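Local coordinates for protein beta sliding clamp (Bartonella birtlesii LL-WM9, PDB 6PTR) that probably encircles DNA as a ring-shaped head-to-tail homodimer and tethers DNA polymerases and other proteins to it for processive synthesis, at residues C[15-18]-C[19-23]; C[214-217]-C[218-221]; C[273-276]-C[277-281]. One frame throughout, in Å; residues are numbered along the deposited sequence. Where two conformers were deposited one is given.

All three contacts are local, made along the first turns or the last turns of a helix, and each falls in a different one of the clamp's three domain families. Interaction 2 is the most buried and lies nearest the centre of the chain; interactions 1 and 3 are only partly buried. Chemistry follows place. Residues 15-23 set an arginine against an aromatic ring facing helix 79-88, residues 214-221 combine leucine packing with a salt bridge between a buried glutamate and an exposed lysine, and residues 273-281 hold an asparagine cap where a strand turns into a helix. The centres of interactions 1 and 2 are about 17 Å apart, and none of the three touches another.

Interaction 1. Residues C[15-18]-C[19-23]; sequences RSQF and FKSLG
A cation-pi stack one turn apart joins R15 to F19 at the start of helix 15-26, on the side that packs against helix 79-88. The guanidinium lies flat on the ring, planes 23° apart, with R15 CZ 4.4 Å from the ring centroid of F19 and off-centre; R15 NH2 sits over the middle of the face, 3.7 Å from F19 CD2. Both residues carry CG trans to the backbone nitrogen (chi1 177° and -173°), which sends the two side chains the same way, and the bend at chi2 brings the guanidinium flat over the ring. R15 NE is bonded to V86 O, and F19 also stacks with Y83, so the pair is fastened to the second helix of the N-terminal domain, a two-helix unit backed by sheets as in other sliding clamps. Round the helix, F18 packs on F65 and L97 of the sheets and also touches V86; its CE2 meets L22 CD2 at 4.0 Å. Q17 NE2 makes a weak, bent bond of 2.8 Å to S21 OG, whose stronger partner is E63. Along the backbone, F19 N donates to R15 O at 2.8 Å and L22 N to F18 O at 2.8 Å.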
loop_
_atom_site.group_PDB
_atom_site.type_symbol
_atom_site.label_atom_id
_atom_site.label_comp_id
_atom_site.label_asym_id
_atom_site.label_seq_id
_atom_site.Cartn_x
_atom_site.Cartn_y
_atom_site.Cartn_z
ATOM N N ARG C 15 26.976 7.066 -1.471
ATOM C CA ARG C 15 25.662 6.563 -1.869
ATOM C C ARG C 15 24.552 7.178 -1.018
ATOM O O ARG C 15 23.537 7.643 -1.546
ATOM C CB ARG C 15 25.640 5.042 -1.780
ATOM C CG ARG C 15 24.285 4.438 -2.106
ATOM C CD ARG C 15 23.458 4.224 -0.844
ATOM N NE ARG C 15 22.132 3.709 -1.174
ATOM C CZ ARG C 15 21.095 3.694 -0.341
ATOM N NH1 ARG C 15 21.205 4.186 0.889
ATOM N NH2 ARG C 15 19.935 3.197 -0.749
ATOM N N SER C 16 24.735 7.195 0.306
ATOM C CA SER C 16 23.657 7.638 1.186
ATOM C C SER C 16 23.361 9.118 0.997
ATOM O O SER C 16 22.195 9.521 0.948
ATOM C CB SER C 16 24.003 7.334 2.638
ATOM O OG SER C 16 23.846 5.952 2.887
ATOM N N GLN C 17 24.402 9.935 0.868
ATOM C CA GLN C 17 24.202 11.350 0.580
ATOM C C GLN C 17 23.486 11.552 -0.751
ATOM O O GLN C 17 22.531 12.339 -0.848
ATOM C CB GLN C 17 25.550 12.071 0.585
ATOM C CG GLN C 17 25.482 13.462 -0.007
ATOM C CD GLN C 17 24.683 14.397 0.865
ATOM O OE1 GLN C 17 25.058 14.661 2.009
ATOM N NE2 GLN C 17 23.564 14.889 0.342
ATOM N N PHE C 18 23.942 10.859 -1.799
ATOM C CA PHE C 18 23.334 11.000 -3.118
ATOM C C PHE C 18 21.875 10.556 -3.110
ATOM O O PHE C 18 21.017 11.190 -3.742
ATOM C CB PHE C 18 24.116 10.184 -4.146
ATOM C CG PHE C 18 23.682 10.430 -5.569
ATOM C CD1 PHE C 18 23.978 11.632 -6.188
ATOM C CD2 PHE C 18 23.012 9.463 -6.290
ATOM C CE1 PHE C 18 23.579 11.881 -7.491
ATOM C CE2 PHE C 18 22.613 9.713 -7.604
ATOM C CZ PHE C 18 22.903 10.939 -8.194
ATOM N N PHE C 19 21.588 9.461 -2.409
ATOM C CA PHE C 19 20.225 8.941 -2.318
ATOM C C PHE C 19 19.306 9.942 -1.633
ATOM O O PHE C 19 18.179 10.180 -2.087
ATOM C CB PHE C 19 20.256 7.627 -1.548
ATOM C CG PHE C 19 18.940 6.897 -1.527
ATOM C CD1 PHE C 19 18.318 6.532 -2.713
ATOM C CD2 PHE C 19 18.346 6.566 -0.329
ATOM C CE1 PHE C 19 17.106 5.840 -2.696
ATOM C CE2 PHE C 19 17.135 5.880 -0.301
ATOM C CZ PHE C 19 16.519 5.521 -1.491
ATOM N N LYS C 20 19.776 10.534 -0.530
ATOM C CA LYS C 20 18.979 11.528 0.178
ATOM C C LYS C 20 18.674 12.724 -0.710
ATOM O O LYS C 20 17.527 13.180 -0.775
ATOM C CB LYS C 20 19.699 11.983 1.449
ATOM C CG LYS C 20 18.842 12.918 2.296
ATOM C CD LYS C 20 19.466 13.206 3.654
ATOM C CE LYS C 20 18.511 13.999 4.546
ATOM N NZ LYS C 20 17.377 13.175 5.057
ATOM N N SER C 21 19.687 13.239 -1.414
ATOM C CA SER C 21 19.473 14.408 -2.261
ATOM C C SER C 21 18.570 14.070 -3.438
ATOM O O SER C 21 17.624 14.812 -3.741
ATOM C CB SER C 21 20.816 14.968 -2.748
ATOM O OG SER C 21 21.643 15.346 -1.649
ATOM N N LEU C 22 18.827 12.935 -4.098
ATOM C CA LEU C 22 17.969 12.493 -5.190
ATOM C C LEU C 22 16.532 12.312 -4.720
ATOM O O LEU C 22 15.594 12.618 -5.459
ATOM C CB LEU C 22 18.497 11.181 -5.776
ATOM C CG LEU C 22 17.908 10.678 -7.088
ATOM C CD1 LEU C 22 18.004 11.737 -8.185
ATOM C CD2 LEU C 22 18.622 9.396 -7.502
ATOM N N GLY C 23 16.340 11.798 -3.503
ATOM C CA GLY C 23 14.995 11.628 -2.997
ATOM C C GLY C 23 14.251 12.941 -2.894
ATOM O O GLY C 23 13.033 12.988 -3.086
#

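Interaction 2. Residues C[214-217]-C[218-221]; sequences VGEL and QKLL
L221 N donates to L217 O at 2.9 Å, nearly straight at 167°, closing the last turn of helix 211-221. This helix is one of the pair in the clamp's central domain, packed with helix 142-152 over strands 237-242 and 245-250. The two leucines of that turn run side by side, pointing the same way: L221 CD1 rests 3.9 Å from L217 CG, and both residues touch L149 of the partner helix and L242 or F240 of the sheet below. L220, further round, packs on V245 and F247.

On another side of the helix the contact turns polar. E216 curls back, CG trans to its carbonyl carbon (chi1 -66°) and the chain bent again at chi2, while K219 runs straight out beyond CG, so the carboxylate and the ammonium come alongside. K219 NZ bonds to E216 OE2 at 3.0 Å in a salt bridge. R27, from the N-terminal domain, adds a long, weak ion pair at E216 OE1. Q218 faces the neighbouring helix instead, its NE2 held by Q153 OE1 and D150 OD1; its CG lies 3.2 Å from V214 O, which also takes Q218 N at 2.9 Å. The lysine nitrogen approaches E216 OE2 from the syn side, 19° out of the carboxylate plane.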
loop_
_atom_site.group_PDB
_atom_site.type_symbol
_atom_site.label_atom_id
_atom_site.label_comp_id
_atom_site.label_asym_id
_atom_site.label_seq_id
_atom_site.Cartn_x
_atom_site.Cartn_y
_atom_site.Cartn_z
ATOM N N VAL C 214 2.838 23.258 -2.582
ATOM C CA VAL C 214 2.563 23.076 -1.162
ATOM C C VAL C 214 2.909 21.658 -0.744
ATOM O O VAL C 214 3.551 21.445 0.284
ATOM C CB VAL C 214 1.096 23.403 -0.834
ATOM C CG1 VAL C 214 0.793 22.991 0.603
ATOM C CG2 VAL C 214 0.826 24.893 -1.045
ATOM N N GLY C 215 2.509 20.675 -1.549
ATOM C CA GLY C 215 2.723 19.286 -1.173
ATOM C C GLY C 215 4.191 18.903 -1.136
ATOM O O GLY C 215 4.638 18.196 -0.227
ATOM N N GLU C 216 4.966 19.380 -2.100
ATOM C CA GLU C 216 6.389 19.053 -2.091
ATOM C C GLU C 216 7.115 19.774 -0.967
ATOM O O GLU C 216 8.026 19.208 -0.337
ATOM C CB GLU C 216 7.011 19.393 -3.445
ATOM C CG GLU C 216 6.471 18.523 -4.560
ATOM C CD GLU C 216 6.623 17.039 -4.259
ATOM O OE1 GLU C 216 7.746 16.599 -3.914
ATOM O OE2 GLU C 216 5.610 16.324 -4.335
ATOM N N LEU C 217 6.759 21.041 -0.727
ATOM C CA LEU C 217 7.334 21.760 0.397
ATOM C C LEU C 217 7.036 21.029 1.696
ATOM O O LEU C 217 7.926 20.842 2.535
ATOM C CB LEU C 217 6.790 23.196 0.408
ATOM C CG LEU C 217 7.377 24.270 1.313
ATOM C CD1 LEU C 217 8.870 24.363 1.120
ATOM C CD2 LEU C 217 6.696 25.609 0.984
ATOM N N GLN C 218 5.802 20.540 1.842
ATOM C CA GLN C 218 5.413 19.839 3.056
ATOM C C GLN C 218 6.194 18.551 3.234
ATOM O O GLN C 218 6.565 18.199 4.359
ATOM C CB GLN C 218 3.910 19.563 3.035
ATOM C CG GLN C 218 3.126 20.782 3.430
ATOM C CD GLN C 218 3.084 20.948 4.943
ATOM O OE1 GLN C 218 4.082 21.325 5.563
ATOM N NE2 GLN C 218 1.933 20.638 5.544
ATOM N N LYS C 219 6.482 17.838 2.141
ATOM C CA LYS C 219 7.270 16.613 2.284
ATOM C C LYS C 219 8.673 16.917 2.807
ATOM O O LYS C 219 9.215 16.170 3.630
ATOM C CB LYS C 219 7.360 15.869 0.953
ATOM C CG LYS C 219 6.055 15.225 0.500
ATOM C CD LYS C 219 6.183 14.750 -0.941
ATOM C CE LYS C 219 4.882 14.178 -1.480
ATOM N NZ LYS C 219 5.034 13.785 -2.912
ATOM N N LEU C 220 9.282 18.005 2.334
ATOM C CA LEU C 220 10.588 18.375 2.866
ATOM C C LEU C 220 10.478 18.822 4.318
ATOM O O LEU C 220 11.263 18.391 5.170
ATOM C CB LEU C 220 11.205 19.477 2.006
ATOM C CG LEU C 220 12.524 20.005 2.578
ATOM C CD1 LEU C 220 13.612 18.904 2.583
ATOM C CD2 LEU C 220 12.997 21.224 1.815
ATOM N N LEU C 221 9.495 19.678 4.617
ATOM C CA LEU C 221 9.332 20.192 5.971
ATOM C C LEU C 221 9.010 19.090 6.977
ATOM O O LEU C 221 9.353 19.220 8.157
ATOM C CB LEU C 221 8.250 21.271 5.984
ATOM C CG LEU C 221 8.694 22.558 5.278
ATOM C CD1 LEU C 221 7.541 23.527 5.153
ATOM C CD2 LEU C 221 9.823 23.200 6.054
#

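Interaction 3. Residues C[273-276]-C[277-281]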
loop_
_atom_site.group_PDB
_atom_site.type_symbol
_atom_site.label_atom_id
_atom_site.label_comp_id
_atom_site.label_asym_id
_atom_site.label_seq_id
_atom_site.Cartn_x
_atom_site.Cartn_y
_atom_site.Cartn_z
ATOM N N VAL C 273 -17.247 19.259 22.833
ATOM C CA VAL C 273 -17.216 17.813 22.965
ATOM C C VAL C 273 -15.780 17.395 23.237
ATOM O O VAL C 273 -14.828 18.109 22.916
ATOM C CB VAL C 273 -17.763 17.091 21.708
ATOM C CG1 VAL C 273 -19.237 17.419 21.488
ATOM C CG2 VAL C 273 -16.955 17.467 20.486
ATOM N N ASN C 274 -15.635 16.224 23.840
ATOM C CA ASN C 274 -14.331 15.590 23.923
ATOM C C ASN C 274 -13.908 15.195 22.523
ATOM O O ASN C 274 -14.599 14.417 21.854
ATOM C CB ASN C 274 -14.377 14.368 24.828
ATOM C CG ASN C 274 -13.044 13.663 24.917
ATOM O OD1 ASN C 274 -12.605 13.012 23.975
ATOM N ND2 ASN C 274 -12.396 13.782 26.062
ATOM N N ARG C 275 -12.767 15.717 22.082
ATOM C CA ARG C 275 -12.406 15.574 20.676
ATOM C C ARG C 275 -12.224 14.111 20.290
ATOM O O ARG C 275 -12.673 13.685 19.219
ATOM C CB ARG C 275 -11.134 16.366 20.376
ATOM C CG ARG C 275 -10.735 16.328 18.921
ATOM C CD ARG C 275 -9.629 17.284 18.646
ATOM N NE ARG C 275 -8.457 16.909 19.404
ATOM C CZ ARG C 275 -7.527 16.067 18.974
ATOM N NH1 ARG C 275 -7.620 15.521 17.767
ATOM N NH2 ARG C 275 -6.490 15.780 19.751
ATOM N N GLN C 276 -11.553 13.338 21.140
ATOM C CA GLN C 276 -11.263 11.945 20.828
ATOM C C GLN C 276 -12.538 11.107 20.826
ATOM O O GLN C 276 -12.740 10.250 19.958
ATOM C CB GLN C 276 -10.244 11.419 21.847
ATOM C CG GLN C 276 -8.882 12.149 21.841
ATOM C CD GLN C 276 -8.851 13.550 22.519
ATOM O OE1 GLN C 276 -9.775 13.963 23.238
ATOM N NE2 GLN C 276 -7.761 14.275 22.281
ATOM N N ASP C 277 -13.407 11.344 21.809
ATOM C CA ASP C 277 -14.671 10.614 21.864
ATOM C C ASP C 277 -15.544 10.939 20.661
ATOM O O ASP C 277 -16.213 10.054 20.109
ATOM C CB ASP C 277 -15.393 10.952 23.169
ATOM C CG ASP C 277 -14.673 10.415 24.388
ATOM O OD1 ASP C 277 -13.801 9.522 24.252
ATOM O OD2 ASP C 277 -14.989 10.883 25.494
ATOM N N PHE C 278 -15.568 12.215 20.254
ATOM C CA PHE C 278 -16.341 12.631 19.080
ATOM C C PHE C 278 -15.774 12.013 17.812
ATOM O O PHE C 278 -16.513 11.471 16.979
ATOM C CB PHE C 278 -16.337 14.160 18.985
ATOM C CG PHE C 278 -17.028 14.704 17.766
ATOM C CD1 PHE C 278 -18.409 14.797 17.727
ATOM C CD2 PHE C 278 -16.299 15.114 16.659
ATOM C CE1 PHE C 278 -19.049 15.297 16.605
ATOM C CE2 PHE C 278 -16.938 15.603 15.527
ATOM C CZ PHE C 278 -18.304 15.710 15.510
ATOM N N SER C 279 -14.452 12.095 17.644
ATOM C CA SER C 279 -13.815 11.531 16.459
ATOM C C SER C 279 -14.075 10.033 16.342
ATOM O O SER C 279 -14.389 9.534 15.255
ATOM C CB SER C 279 -12.306 11.802 16.501
ATOM O OG SER C 279 -12.067 13.195 16.471
ATOM N N SER C 280 -13.916 9.287 17.439
ATOM C CA SER C 280 -14.110 7.842 17.375
ATOM C C SER C 280 -15.562 7.496 17.064
ATOM O O SER C 280 -15.840 6.563 16.304
ATOM C CB SER C 280 -13.674 7.190 18.684
ATOM O OG SER C 280 -12.301 7.429 18.949
ATOM N N ALA C 281 -16.504 8.244 17.640
ATOM C CA ALA C 281 -17.922 7.986 17.364
ATOM C C ALA C 281 -18.276 8.269 15.911
ATOM O O ALA C 281 -18.997 7.486 15.281
ATOM C CB ALA C 281 -18.794 8.827 18.291
#
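D277 N, the first amide of the second segment, is taken by N274 OD1 at 2.8 Å and 168°; N274 sits at the N-cap position of helix 275-285 and this is its capping bond. With CG trans to its backbone nitrogen (chi1 179°), N274 swings its amide over the opening turn, while the carboxylate of D277 stacks on it, the planes 21° apart and D277 OD2 3.4 Å from N274 CG. The side-chain oxygen thus accepts from an amide of the opening turn, the classic job of an N-cap.

F278 comes next. Its N reaches N274 O at 2.9 Å, so backbone and side chain of the cap residue each hold one amide. Its CB meets V273 CG2 at 3.7 Å; that methyl stands between the valine's own backbone nitrogen and carbonyl carbon, and the two side chains cross at a slant.

S279 doubles the grip on R275 O: S279 N and S279 OG both donate to it at 2.9 Å, from opposite faces of the carbonyl plane, the hydroxyl coming from above rather than along a lone pair. S280 N gives Q276 O a bond of 2.9 Å. A281 N continues the helix by bonding to D277 O.

Strand 269-274, outermost of its sheet within this chain, passes directly into the helix, beside strand 350-355. The ring of F278 meets F353 of that strand edge-to-face and touches L339 of helix 336-345, A281 leans on L321 of strand 315-322, and R275 is tied to S348 O and A343 O.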